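Local coordinates for mandelate racemase/muconate lactonizing enzyme (Roseovarius nubinhibens, PDB 2QDD), which is of unknown function but belongs to the mandelate racemase/muconate lactonizing enzymes of the enolase superfamily and binds magnesium, so it probably catalyses a metal-dependent reaction, at residues H12-L17 / F30-S35; T36-D41 / S105-A110; V135-S140 / S321-A326; C245-S250 / P268-G273. All blocks are in the same frame, centred on the assembly; numbering follows the deposited sequence.

Contact 1 of 4, residues H12-L17 / F30-S35; sequences HLDLPL and FDRLDS
The edge of the His12 ring meets Asp34, whose OD2 lies 3.2 Å from His12 CD2 and near the ring plane, with ring and carboxylate turned 58° apart. Arg32 likewise uses an edge of its guanidinium: NE gives a 2.7 Å, nearly straight salt-bridge hydrogen bond to the syn lone pair of Asp14 OD1, while NH2 holds Asp31 OD2. Arg32 CG stands between the backbone N and the carbonyl carbon (chi1 53°), and bends at chi2 and chi3 turn the chain so that NE faces Asp14 OD1. Pro16 CB lies obliquely to the guanidinium. The Phe30 ring receives Leu17 CD1 obliquely, 3.7 Å from CE1. A lysine in place of Asp34 would probably leave Arg68 of helix 64-78 without its salt-bridge mate and strip the acid from the histidine edge. On the face opposite Asp14, Pro16, Arg32 and Asp34, the residues Leu13, Leu15, Leu33 and Ser35 are buried, Leu15 CD1 touching Ser35 CB at 3.6 Å; Ser35 OG is bonded to Glu51. Backbone bonds pair Leu13 with Ser35 and Leu15 with Leu33 in both directions. This is an antiparallel beta hairpin, with hydrogen-bonded and non-hydrogen-bonded pairs alternating, in the N-terminal capping domain of the enolase superfamily.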
loop_
_atom_site.group_PDB
_atom_site.type_symbol
_atom_site.label_atom_id
_atom_site.label_comp_id
_atom_site.label_asym_id
_atom_site.label_seq_id
_atom_site.Cartn_x
_atom_site.Cartn_y
_atom_site.Cartn_z
ATOM N N HIS A 12 -18.578 39.803 -26.529
ATOM C CA HIS A 12 -19.528 38.972 -25.799
ATOM C C HIS A 12 -20.683 38.540 -26.706
ATOM O O HIS A 12 -21.281 39.353 -27.407
ATOM C CB HIS A 12 -20.026 39.693 -24.534
ATOM C CG HIS A 12 -21.296 39.130 -23.974
ATOM N ND1 HIS A 12 -22.466 39.854 -23.914
ATOM C CD2 HIS A 12 -21.585 37.909 -23.465
ATOM C CE1 HIS A 12 -23.419 39.106 -23.387
ATOM N NE2 HIS A 12 -22.910 37.920 -23.106
ATOM N N LEU A 13 -20.980 37.247 -26.683
ATOM C CA LEU A 13 -21.942 36.652 -27.593
ATOM C C LEU A 13 -23.051 36.017 -26.767
ATOM O O LEU A 13 -22.782 35.248 -25.844
ATOM C CB LEU A 13 -21.258 35.599 -28.475
ATOM C CG LEU A 13 -20.412 36.029 -29.688
ATOM C CD1 LEU A 13 -19.023 36.548 -29.306
ATOM C CD2 LEU A 13 -20.275 34.882 -30.667
ATOM N N ASP A 14 -24.292 36.359 -27.095
ATOM C CA ASP A 14 -25.467 35.741 -26.497
ATOM C C ASP A 14 -25.961 34.649 -27.439
ATOM O O ASP A 14 -26.472 34.941 -28.523
ATOM C CB ASP A 14 -26.558 36.800 -26.302
ATOM C CG ASP A 14 -27.485 36.487 -25.145
ATOM O OD1 ASP A 14 -28.166 35.439 -25.183
ATOM O OD2 ASP A 14 -27.544 37.305 -24.202
ATOM N N LEU A 15 -25.797 33.392 -27.036
ATOM C CA LEU A 15 -26.059 32.268 -27.932
ATOM C C LEU A 15 -27.224 31.422 -27.440
ATOM O O LEU A 15 -27.051 30.618 -26.523
ATOM C CB LEU A 15 -24.826 31.380 -28.084
ATOM C CG LEU A 15 -23.481 31.953 -28.509
ATOM C CD1 LEU A 15 -22.438 30.905 -28.208
ATOM C CD2 LEU A 15 -23.483 32.301 -29.993
ATOM N N PRO A 16 -28.409 31.590 -28.052
ATOM C CA PRO A 16 -29.560 30.789 -27.639
ATOM C C PRO A 16 -29.368 29.318 -27.994
ATOM O O PRO A 16 -28.798 28.998 -29.040
ATOM C CB PRO A 16 -30.721 31.396 -28.433
ATOM C CG PRO A 16 -30.081 32.034 -29.618
ATOM C CD PRO A 16 -28.739 32.515 -29.152
ATOM N N LEU A 17 -29.818 28.440 -27.107
ATOM C CA LEU A 17 -29.829 27.008 -27.376
ATOM C C LEU A 17 -31.050 26.617 -28.198
ATOM O O LEU A 17 -32.113 27.232 -28.077
ATOM C CB LEU A 17 -29.796 26.214 -26.065
ATOM C CG LEU A 17 -28.598 26.429 -25.132
ATOM C CD1 LEU A 17 -28.916 25.884 -23.754
ATOM C CD2 LEU A 17 -27.331 25.793 -25.679
ATOM N N PHE A 30 -32.874 27.416 -18.436
ATOM C CA PHE A 30 -31.538 27.446 -19.026
ATOM C C PHE A 30 -31.579 27.555 -20.547
ATOM O O PHE A 30 -31.859 26.586 -21.251
ATOM C CB PHE A 30 -30.681 26.258 -18.575
ATOM C CG PHE A 30 -29.253 26.335 -19.047
ATOM C CD1 PHE A 30 -28.750 25.394 -19.939
ATOM C CD2 PHE A 30 -28.415 27.359 -18.617
ATOM C CE1 PHE A 30 -27.433 25.460 -20.384
ATOM C CE2 PHE A 30 -27.101 27.438 -19.061
ATOM C CZ PHE A 30 -26.609 26.484 -19.944
ATOM N N ASP A 31 -31.265 28.751 -21.033
ATOM C CA ASP A 31 -31.846 29.294 -22.252
ATOM C C ASP A 31 -30.754 29.529 -23.285
ATOM O O ASP A 31 -30.977 29.390 -24.487
ATOM C CB ASP A 31 -32.529 30.628 -21.927
ATOM C CG ASP A 31 -33.914 30.745 -22.534
ATOM O OD1 ASP A 31 -34.744 29.831 -22.330
ATOM O OD2 ASP A 31 -34.178 31.765 -23.205
ATOM N N ARG A 32 -29.573 29.895 -22.798
ATOM C CA ARG A 32 -28.546 30.508 -23.630
ATOM C C ARG A 32 -27.154 30.389 -23.013
ATOM O O ARG A 32 -27.010 30.128 -21.812
ATOM C CB ARG A 32 -28.878 31.978 -23.909
ATOM C CG ARG A 32 -29.151 32.819 -22.661
ATOM C CD ARG A 32 -30.296 33.805 -22.875
ATOM N NE ARG A 32 -30.379 34.268 -24.259
ATOM C CZ ARG A 32 -31.494 34.284 -24.984
ATOM N NH1 ARG A 32 -31.457 34.721 -26.237
ATOM N NH2 ARG A 32 -32.644 33.872 -24.461
ATOM N N LEU A 33 -26.137 30.594 -23.844
ATOM C CA LEU A 33 -24.755 30.532 -23.400
ATOM C C LEU A 33 -24.084 31.895 -23.494
ATOM O O LEU A 33 -24.319 32.649 -24.437
ATOM C CB LEU A 33 -23.971 29.495 -24.210
ATOM C CG LEU A 33 -24.337 28.013 -24.073
ATOM C CD1 LEU A 33 -23.378 27.164 -24.880
ATOM C CD2 LEU A 33 -24.355 27.545 -22.625
ATOM N N ASP A 34 -23.255 32.197 -22.501
ATOM C CA ASP A 34 -22.472 33.425 -22.463
ATOM C C ASP A 34 -21.085 33.085 -23.000
ATOM O O ASP A 34 -20.225 32.575 -22.270
ATOM C CB ASP A 34 -22.413 33.943 -21.012
ATOM C CG ASP A 34 -21.590 35.219 -20.846
ATOM O OD1 ASP A 34 -21.870 35.962 -19.880
ATOM O OD2 ASP A 34 -20.653 35.485 -21.630
ATOM N N SER A 35 -20.881 33.369 -24.282
ATOM C CA SER A 35 -19.605 33.124 -24.933
ATOM C C SER A 35 -18.746 34.376 -24.969
ATOM O O SER A 35 -19.246 35.481 -25.151
ATOM C CB SER A 35 -19.818 32.608 -26.354
ATOM O OG SER A 35 -18.589 32.235 -26.942
#

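Contact 2 of 4, residues T36-D41 / S105-A110; sequences TYLRID and SPIDMA
Leu38 carries CG opposite its backbone N (chi1 172°), and this swings CD2 onto the helix, where it meets Ile107 CG1 at 3.6 Å and also touches Ile107 CA. Ile40 is turned differently: CG1 stands opposite the carbonyl carbon (chi1 -56°) and extends to CD1, laying both carbons against the methyl of Ala110, with CG1 3.7 Å from Ala110 CB. Ile40 CD1 also lies 3.9 Å from Ile107 O and, more loosely, near Ile107 CG2. Pro106 completes the helix side, its CB 4.5 Å from Leu38 CB. No hydrogen bond crosses, and the touching residues are all buried, so the contact is apolar packing of methyl and methylene groups. Strand and helix axes approach to 8.5 Å at 42°; Leu38 and Ile40, alternate residues of the strand, both point toward the helix and meet Pro106, Ile107 and Ala110. Helix 64-78 adds to the same layer, with Leu67 on Pro106 and Leu74 and Leu78 on Ile107. Tyr37 and Arg39 point away from the helix, Tyr37 OH bonding Thr299 OG1. One face of an antiparallel sheet covered by helices in this way is the architecture of the enolase-superfamily capping domain.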
loop_
_atom_site.group_PDB
_atom_site.type_symbol
_atom_site.label_atom_id
_atom_site.label_comp_id
_atom_site.label_asym_id
_atom_site.label_seq_id
_atom_site.Cartn_x
_atom_site.Cartn_y
_atom_site.Cartn_z
ATOM N N THR A 36 -17.446 34.183 -24.795
ATOM C CA THR A 36 -16.469 35.237 -24.975
ATOM C C THR A 36 -15.606 34.884 -26.180
ATOM O O THR A 36 -15.011 33.806 -26.224
ATOM C CB THR A 36 -15.590 35.380 -23.714
ATOM O OG1 THR A 36 -16.421 35.667 -22.586
ATOM C CG2 THR A 36 -14.580 36.496 -23.874
ATOM N N TYR A 37 -15.567 35.787 -27.161
ATOM C CA TYR A 37 -14.527 35.788 -28.196
ATOM C C TYR A 37 -13.406 36.744 -27.811
ATOM O O TYR A 37 -13.653 37.852 -27.338
ATOM C CB TYR A 37 -15.096 36.219 -29.549
ATOM C CG TYR A 37 -15.714 35.119 -30.391
ATOM C CD1 TYR A 37 -15.684 35.195 -31.784
ATOM C CD2 TYR A 37 -16.341 34.014 -29.805
ATOM C CE1 TYR A 37 -16.256 34.204 -32.572
ATOM C CE2 TYR A 37 -16.913 33.015 -30.585
ATOM C CZ TYR A 37 -16.867 33.115 -31.968
ATOM O OH TYR A 37 -17.432 32.131 -32.747
ATOM N N LEU A 38 -12.172 36.308 -28.027
ATOM C CA LEU A 38 -11.014 37.146 -27.797
ATOM C C LEU A 38 -10.202 37.277 -29.082
ATOM O O LEU A 38 -9.932 36.282 -29.754
ATOM C CB LEU A 38 -10.164 36.573 -26.664
ATOM C CG LEU A 38 -8.797 37.205 -26.391
ATOM C CD1 LEU A 38 -8.896 38.570 -25.711
ATOM C CD2 LEU A 38 -7.977 36.260 -25.566
ATOM N N ARG A 39 -9.837 38.512 -29.420
ATOM C CA ARG A 39 -8.958 38.787 -30.554
ATOM C C ARG A 39 -7.629 39.288 -30.022
ATOM O O ARG A 39 -7.593 40.235 -29.242
ATOM C CB ARG A 39 -9.582 39.840 -31.484
ATOM C CG ARG A 39 -8.655 40.293 -32.611
ATOM C CD ARG A 39 -9.302 41.309 -33.533
ATOM N NE ARG A 39 -9.477 42.613 -32.903
ATOM C CZ ARG A 39 -10.398 43.505 -33.259
ATOM N NH1 ARG A 39 -11.243 43.241 -34.253
ATOM N NH2 ARG A 39 -10.474 44.665 -32.617
ATOM N N ILE A 40 -6.546 38.641 -30.441
ATOM C CA ILE A 40 -5.198 39.091 -30.105
ATOM C C ILE A 40 -4.510 39.650 -31.348
ATOM O O ILE A 40 -4.277 38.923 -32.321
ATOM C CB ILE A 40 -4.324 37.947 -29.504
ATOM C CG1 ILE A 40 -5.001 37.331 -28.271
ATOM C CG2 ILE A 40 -2.926 38.460 -29.177
ATOM C CD1 ILE A 40 -4.077 36.483 -27.402
ATOM N N ASP A 41 -4.183 40.940 -31.303
ATOM C CA ASP A 41 -3.430 41.583 -32.372
ATOM C C ASP A 41 -1.963 41.658 -32.008
ATOM O O ASP A 41 -1.614 41.821 -30.839
ATOM C CB ASP A 41 -3.971 42.990 -32.649
ATOM C CG ASP A 41 -5.360 42.972 -33.259
ATOM O OD1 ASP A 41 -6.265 43.639 -32.715
ATOM O OD2 ASP A 41 -5.549 42.289 -34.284
ATOM N N SER A 105 -7.963 29.575 -21.408
ATOM C CA SER A 105 -8.167 28.784 -22.625
ATOM C C SER A 105 -8.334 29.604 -23.920
ATOM O O SER A 105 -7.701 29.286 -24.919
ATOM C CB SER A 105 -9.301 27.758 -22.438
ATOM O OG SER A 105 -9.559 27.019 -23.623
ATOM N N PRO A 106 -9.196 30.663 -23.913
ATOM C CA PRO A 106 -9.179 31.457 -25.159
ATOM C C PRO A 106 -7.899 32.249 -25.456
ATOM O O PRO A 106 -7.598 32.472 -26.627
ATOM C CB PRO A 106 -10.362 32.417 -24.983
ATOM C CG PRO A 106 -10.548 32.536 -23.530
ATOM C CD PRO A 106 -10.207 31.191 -22.972
ATOM N N ILE A 107 -7.163 32.667 -24.419
ATOM C CA ILE A 107 -5.871 33.333 -24.604
ATOM C C ILE A 107 -4.839 32.412 -25.250
ATOM O O ILE A 107 -4.144 32.805 -26.192
ATOM C CB ILE A 107 -5.304 33.908 -23.285
ATOM C CG1 ILE A 107 -6.304 34.877 -22.647
ATOM C CG2 ILE A 107 -3.960 34.612 -23.535
ATOM C CD1 ILE A 107 -6.095 35.123 -21.173
ATOM N N ASP A 108 -4.757 31.185 -24.743
ATOM C CA ASP A 108 -3.872 30.163 -25.295
ATOM C C ASP A 108 -4.241 29.768 -26.732
ATOM O O ASP A 108 -3.362 29.613 -27.581
ATOM C CB ASP A 108 -3.865 28.936 -24.384
ATOM C CG ASP A 108 -2.916 27.872 -24.864
ATOM O OD1 ASP A 108 -1.692 28.020 -24.655
ATOM O OD2 ASP A 108 -3.397 26.892 -25.461
ATOM N N MET A 109 -5.543 29.621 -26.977
ATOM C CA MET A 109 -6.116 29.246 -28.277
ATOM C C MET A 109 -5.752 30.260 -29.369
ATOM O O MET A 109 -5.417 29.881 -30.494
ATOM C CB MET A 109 -7.643 29.156 -28.129
ATOM C CG MET A 109 -8.409 28.572 -29.299
ATOM S SD MET A 109 -10.166 28.453 -28.895
ATOM C CE MET A 109 -10.852 28.868 -30.464
ATOM N N ALA A 110 -5.809 31.541 -29.011
ATOM C CA ALA A 110 -5.496 32.635 -29.924
ATOM C C ALA A 110 -4.005 32.766 -30.212
ATOM O O ALA A 110 -3.619 33.179 -31.307
ATOM C CB ALA A 110 -6.051 33.934 -29.390
#

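Contact 3 of 4, residues V135-S140 / S321-A326; sequences VPINSS and SWLGHA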
loop_
_atom_site.group_PDB
_atom_site.type_symbol
_atom_site.label_atom_id
_atom_site.label_comp_id
_atom_site.label_asym_id
_atom_site.label_seq_id
_atom_site.Cartn_x
_atom_site.Cartn_y
_atom_site.Cartn_z
ATOM N N VAL A 135 -13.077 13.017 -37.821
ATOM C CA VAL A 135 -13.311 12.545 -36.462
ATOM C C VAL A 135 -14.803 12.259 -36.304
ATOM O O VAL A 135 -15.624 13.135 -36.577
ATOM C CB VAL A 135 -12.825 13.587 -35.404
ATOM C CG1 VAL A 135 -13.134 13.118 -33.981
ATOM C CG2 VAL A 135 -11.324 13.840 -35.552
ATOM N N PRO A 136 -15.156 11.028 -35.873
ATOM C CA PRO A 136 -16.546 10.670 -35.573
ATOM C C PRO A 136 -17.177 11.599 -34.536
ATOM O O PRO A 136 -16.513 12.015 -33.584
ATOM C CB PRO A 136 -16.430 9.248 -35.016
ATOM C CG PRO A 136 -15.186 8.718 -35.612
ATOM C CD PRO A 136 -14.249 9.888 -35.645
ATOM N N ILE A 137 -18.442 11.938 -34.755
ATOM C CA ILE A 137 -19.176 12.845 -33.891
ATOM C C ILE A 137 -20.239 12.028 -33.180
ATOM O O ILE A 137 -20.929 11.232 -33.816
ATOM C CB ILE A 137 -19.829 14.013 -34.703
ATOM C CG1 ILE A 137 -18.772 14.796 -35.492
ATOM C CG2 ILE A 137 -20.627 14.961 -33.797
ATOM C CD1 ILE A 137 -17.563 15.259 -34.668
ATOM N N ASN A 138 -20.364 12.202 -31.867
ATOM C CA ASN A 138 -21.415 11.504 -31.131
ATOM C C ASN A 138 -22.739 12.262 -30.989
ATOM O O ASN A 138 -22.760 13.489 -30.909
ATOM C CB ASN A 138 -20.911 10.941 -29.791
ATOM C CG ASN A 138 -20.649 12.015 -28.763
ATOM O OD1 ASN A 138 -21.551 12.426 -28.029
ATOM N ND2 ASN A 138 -19.407 12.471 -28.692
ATOM N N SER A 139 -23.839 11.512 -30.968
ATOM C CA SER A 139 -25.164 12.065 -30.695
ATOM C C SER A 139 -25.408 12.251 -29.204
ATOM O O SER A 139 -24.739 11.632 -28.374
ATOM C CB SER A 139 -26.246 11.156 -31.273
ATOM O OG SER A 139 -26.317 9.926 -30.572
ATOM N N SER A 140 -26.380 13.100 -28.877
ATOM C CA SER A 140 -26.831 13.281 -27.503
ATOM C C SER A 140 -28.262 12.794 -27.351
ATOM O O SER A 140 -29.182 13.345 -27.961
ATOM C CB SER A 140 -26.734 14.747 -27.098
ATOM O OG SER A 140 -25.445 15.259 -27.383
ATOM N N SER A 321 -15.916 12.787 -30.931
ATOM C CA SER A 321 -16.008 14.150 -30.423
ATOM C C SER A 321 -17.461 14.594 -30.336
ATOM O O SER A 321 -18.336 14.033 -30.989
ATOM C CB SER A 321 -15.224 15.114 -31.311
ATOM O OG SER A 321 -13.829 14.981 -31.109
ATOM N N TRP A 322 -17.708 15.598 -29.506
ATOM C CA TRP A 322 -18.984 16.291 -29.452
ATOM C C TRP A 322 -18.778 17.672 -30.067
ATOM O O TRP A 322 -17.725 18.290 -29.886
ATOM C CB TRP A 322 -19.418 16.398 -27.992
ATOM C CG TRP A 322 -20.718 17.086 -27.730
ATOM C CD1 TRP A 322 -21.964 16.602 -27.975
ATOM C CD2 TRP A 322 -20.897 18.374 -27.122
ATOM N NE1 TRP A 322 -22.913 17.514 -27.574
ATOM C CE2 TRP A 322 -22.284 18.610 -27.045
ATOM C CE3 TRP A 322 -20.017 19.355 -26.645
ATOM C CZ2 TRP A 322 -22.816 19.787 -26.507
ATOM C CZ3 TRP A 322 -20.546 20.523 -26.104
ATOM C CH2 TRP A 322 -21.934 20.729 -26.044
ATOM N N LEU A 323 -19.771 18.142 -30.815
ATOM C CA LEU A 323 -19.741 19.497 -31.359
ATOM C C LEU A 323 -20.748 20.378 -30.631
ATOM O O LEU A 323 -21.957 20.125 -30.677
ATOM C CB LEU A 323 -20.023 19.479 -32.866
ATOM C CG LEU A 323 -18.878 19.464 -33.891
ATOM C CD1 LEU A 323 -17.560 18.896 -33.371
ATOM C CD2 LEU A 323 -19.324 18.749 -35.162
ATOM N N GLY A 324 -20.234 21.396 -29.946
ATOM C CA GLY A 324 -21.057 22.364 -29.216
ATOM C C GLY A 324 -22.076 23.102 -30.068
ATOM O O GLY A 324 -23.229 23.270 -29.655
ATOM N N HIS A 325 -21.653 23.512 -31.267
ATOM C CA HIS A 325 -22.440 24.398 -32.125
ATOM C C HIS A 325 -23.690 23.740 -32.711
ATOM O O HIS A 325 -24.618 24.431 -33.135
ATOM C CB HIS A 325 -21.572 25.029 -33.220
ATOM C CG HIS A 325 -21.108 24.068 -34.270
ATOM N ND1 HIS A 325 -19.840 23.528 -34.274
ATOM C CD2 HIS A 325 -21.735 23.563 -35.360
ATOM C CE1 HIS A 325 -19.708 22.725 -35.315
ATOM N NE2 HIS A 325 -20.845 22.727 -35.989
ATOM N N ALA A 326 -23.711 22.409 -32.706
ATOM C CA ALA A 326 -24.891 21.623 -33.059
ATOM C C ALA A 326 -26.098 21.866 -32.149
ATOM O O ALA A 326 -27.239 21.595 -32.538
ATOM C CB ALA A 326 -24.544 20.142 -33.094
#
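The backbones join at a single bridge between Ile137 and Ser321, their CA atoms 4.9 Å apart: Ser321 N donates to Pro136 O at 2.8 Å, and Asn138 N donates to Ser321 O at 2.9 Å, arriving nearly along the C=O axis. Ile137 CA adds a CA-H...O contact to the same Ser321 oxygen. Beside the bridge, the side chains of Ile137 and Leu323 meet at about a right angle, Ile137 CD1 resting 3.9 Å from both Leu323 CD1 and CD2. An alanine at Ile137 would probably open a gap against the two Leu323 methyls, since the atoms that reach them, CG1 and CD1, would be gone. Val135 CG1 sits 3.5 Å from Ser321 OG, a hydroxyl held by Ile293 O. Asn138 takes the crowded first torsion (chi1 72°), which folds its amide back over the Ser321-Trp322 backbone; the amide plane lies 25° from that of the indole. Farther along, the indole edge turns to Ser140, where Trp322 NE1 makes a weak, bent bond to OG (3.4 Å, 131°). Gly324 N stands over one face of the ring, offset toward its rim. The Asn138 side chain is about 7 Å from that of Glu220, a magnesium ligand. Ser321 links strand 135-141, by the bridge, to Ile293 at the end of strand 290-293, consistent with the closing of an enolase-type barrel; Leu307 of helix 300-311 backs Ser321 and Leu323, and Ala345 of strand 344-345 touches Ile137.

Contact 4 of 4, residues C245-S250 / P268-G273; sequences CLHEFS and PNRVGG
A buried arginine-to-carbonyl contact, extended by two waters, links Leu246 and His247, in the loop after strand 240-242 of the barrel domain, with Arg270 and Val271 of the short helix 268-271, after strand 263-266. Arg270 NH1 gives Leu246 O a 2.7 Å hydrogen bond, on a lone pair in the carbonyl plane and at the edge of the guanidinium. CG anti to the backbone N (chi1 180°) and an extended chi2 lay CG and CD of Arg270 beside the oxygen, with CD 3.4 Å from Leu246 O; the bend at chi3 (35°) brings NH1 round to it. NH2 is held by Lys265 O and forms a salt bridge with Asp243 OD1, consistent with a second-shell role for Arg270 in positioning Asp243, a magnesium ligand of this protein. One water joins His247 ND1, at 2.9 Å, to Arg270 O; the other donates to both His247 O and Val271 O, the latter at 2.7 Å. The backbones of His247 and Val271 are thus tied through solvent. Val271 also packs on Ala277 and Ile280 of helix 274-287, where Phe249 meets Phe283 edge-to-face and touches Ser286 of the second subunit; Ser101 OG of helix 101-119 bonds Arg270 O.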
loop_
_atom_site.group_PDB
_atom_site.type_symbol
_atom_site.label_atom_id
_atom_site.label_comp_id
_atom_site.label_asym_id
_atom_site.label_seq_id
_atom_site.Cartn_x
_atom_site.Cartn_y
_atom_site.Cartn_z
ATOM N N CYS A 245 -14.102 16.007 -12.982
ATOM C CA CYS A 245 -13.251 16.075 -11.790
ATOM C C CYS A 245 -11.786 16.386 -12.099
ATOM O O CYS A 245 -10.984 16.571 -11.185
ATOM C CB CYS A 245 -13.373 14.805 -10.932
ATOM S SG CYS A 245 -12.933 13.247 -11.760
ATOM N N LEU A 246 -11.446 16.447 -13.384
ATOM C CA LEU A 246 -10.057 16.565 -13.813
ATOM C C LEU A 246 -9.707 17.992 -14.236
ATOM O O LEU A 246 -9.858 18.365 -15.396
ATOM C CB LEU A 246 -9.779 15.595 -14.962
ATOM C CG LEU A 246 -10.046 14.106 -14.764
ATOM C CD1 LEU A 246 -10.228 13.480 -16.125
ATOM C CD2 LEU A 246 -8.912 13.435 -14.001
ATOM N N HIS A 247 -9.232 18.788 -13.292
ATOM C CA HIS A 247 -9.073 20.220 -13.518
ATOM C C HIS A 247 -7.673 20.583 -14.002
ATOM O O HIS A 247 -7.494 21.585 -14.698
ATOM C CB HIS A 247 -9.442 21.009 -12.257
ATOM C CG HIS A 247 -10.860 20.809 -11.819
ATOM N ND1 HIS A 247 -11.931 21.358 -12.492
ATOM C CD2 HIS A 247 -11.383 20.109 -10.785
ATOM C CE1 HIS A 247 -13.052 21.007 -11.889
ATOM N NE2 HIS A 247 -12.749 20.251 -10.849
ATOM N N GLU A 248 -6.689 19.768 -13.626
ATOM C CA GLU A 248 -5.291 20.001 -13.989
ATOM C C GLU A 248 -4.514 18.689 -14.141
ATOM O O GLU A 248 -5.050 17.613 -13.868
ATOM C CB GLU A 248 -4.607 20.930 -12.978
ATOM C CG GLU A 248 -4.838 20.579 -11.510
ATOM C CD GLU A 248 -4.380 21.681 -10.556
ATOM O OE1 GLU A 248 -3.576 22.547 -10.972
ATOM O OE2 GLU A 248 -4.824 21.678 -9.385
ATOM N N PHE A 249 -3.258 18.786 -14.585
ATOM C CA PHE A 249 -2.453 17.608 -14.913
ATOM C C PHE A 249 -2.286 16.644 -13.736
ATOM O O PHE A 249 -2.338 15.423 -13.915
ATOM C CB PHE A 249 -1.086 18.016 -15.471
ATOM C CG PHE A 249 -0.212 16.847 -15.853
ATOM C CD1 PHE A 249 -0.522 16.057 -16.957
ATOM C CD2 PHE A 249 0.920 16.532 -15.102
ATOM C CE1 PHE A 249 0.284 14.977 -17.309
ATOM C CE2 PHE A 249 1.732 15.457 -15.447
ATOM C CZ PHE A 249 1.414 14.678 -16.552
ATOM N N SER A 250 -2.113 17.202 -12.540
ATOM C CA SER A 250 -1.914 16.417 -11.321
ATOM C C SER A 250 -3.120 15.563 -10.938
ATOM O O SER A 250 -2.957 14.517 -10.306
ATOM C CB SER A 250 -1.523 17.326 -10.154
ATOM O OG SER A 250 -2.596 18.184 -9.814
ATOM N N PRO A 268 -10.494 21.761 -23.360
ATOM C CA PRO A 268 -9.600 22.914 -23.199
ATOM C C PRO A 268 -10.071 23.964 -22.181
ATOM O O PRO A 268 -9.253 24.469 -21.412
ATOM C CB PRO A 268 -9.548 23.519 -24.605
ATOM C CG PRO A 268 -9.812 22.381 -25.508
ATOM C CD PRO A 268 -10.792 21.505 -24.783
ATOM N N ASN A 269 -11.370 24.268 -22.165
ATOM C CA ASN A 269 -11.925 25.210 -21.193
ATOM C C ASN A 269 -11.917 24.724 -19.740
ATOM O O ASN A 269 -11.928 25.532 -18.818
ATOM C CB ASN A 269 -13.320 25.695 -21.606
ATOM C CG ASN A 269 -13.654 27.086 -21.042
ATOM O OD1 ASN A 269 -14.395 27.212 -20.069
ATOM N ND2 ASN A 269 -13.095 28.126 -21.651
ATOM N N ARG A 270 -11.889 23.408 -19.538
ATOM C CA ARG A 270 -11.653 22.836 -18.210
ATOM C C ARG A 270 -10.171 22.843 -17.801
ATOM O O ARG A 270 -9.844 23.142 -16.648
ATOM C CB ARG A 270 -12.255 21.432 -18.102
ATOM C CG ARG A 270 -12.051 20.753 -16.749
ATOM C CD ARG A 270 -12.883 19.475 -16.556
ATOM N NE ARG A 270 -13.067 18.659 -17.762
ATOM C CZ ARG A 270 -12.155 17.850 -18.304
ATOM N NH1 ARG A 270 -10.946 17.730 -17.778
ATOM N NH2 ARG A 270 -12.461 17.150 -19.389
ATOM N N VAL A 271 -9.279 22.531 -18.740
ATOM C CA VAL A 271 -7.863 22.318 -18.408
ATOM C C VAL A 271 -6.948 23.516 -18.656
ATOM O O VAL A 271 -5.798 23.522 -18.207
ATOM C CB VAL A 271 -7.280 21.030 -19.062
ATOM C CG1 VAL A 271 -8.131 19.815 -18.700
ATOM C CG2 VAL A 271 -7.166 21.178 -20.582
ATOM N N GLY A 272 -7.449 24.524 -19.371
ATOM C CA GLY A 272 -6.729 25.788 -19.518
ATOM C C GLY A 272 -6.051 26.013 -20.848
ATOM O O GLY A 272 -5.067 26.751 -20.933
ATOM N N GLY A 273 -6.583 25.393 -21.895
ATOM C CA GLY A 273 -6.111 25.666 -23.246
ATOM C C GLY A 273 -5.558 24.453 -23.957
ATOM O O GLY A 273 -5.689 23.328 -23.481
HETATM O O HOH W 1 -11.580 23.625 -14.287
HETATM O O HOH W 2 -5.065 23.354 -15.565
#

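Contacts 1 and 2 share strand 29-42 and follow one another along it: Leu13 CD1 packs 3.7 Å from Tyr37 CD2, and the centres of the two contacts are about 18 Å apart. The helix of contact 2 abuts the barrel domain at contact 4: Asp108 OD2 comes within 3.6 Å of Gly273 C, and Asp108 also bonds Leu274 N and Thr275 OG1. Contact 4 is nested in the chain loop closed by contact 3, yet their centres are about 20 Å apart, across the middle of the chain. Both lie near the residues that bind magnesium in this protein, although no metal is bound in this chain: the side chain of Arg270 is about 3 Å from that of Asp243, and that of Ser140 about 8 Å from that of Asp196.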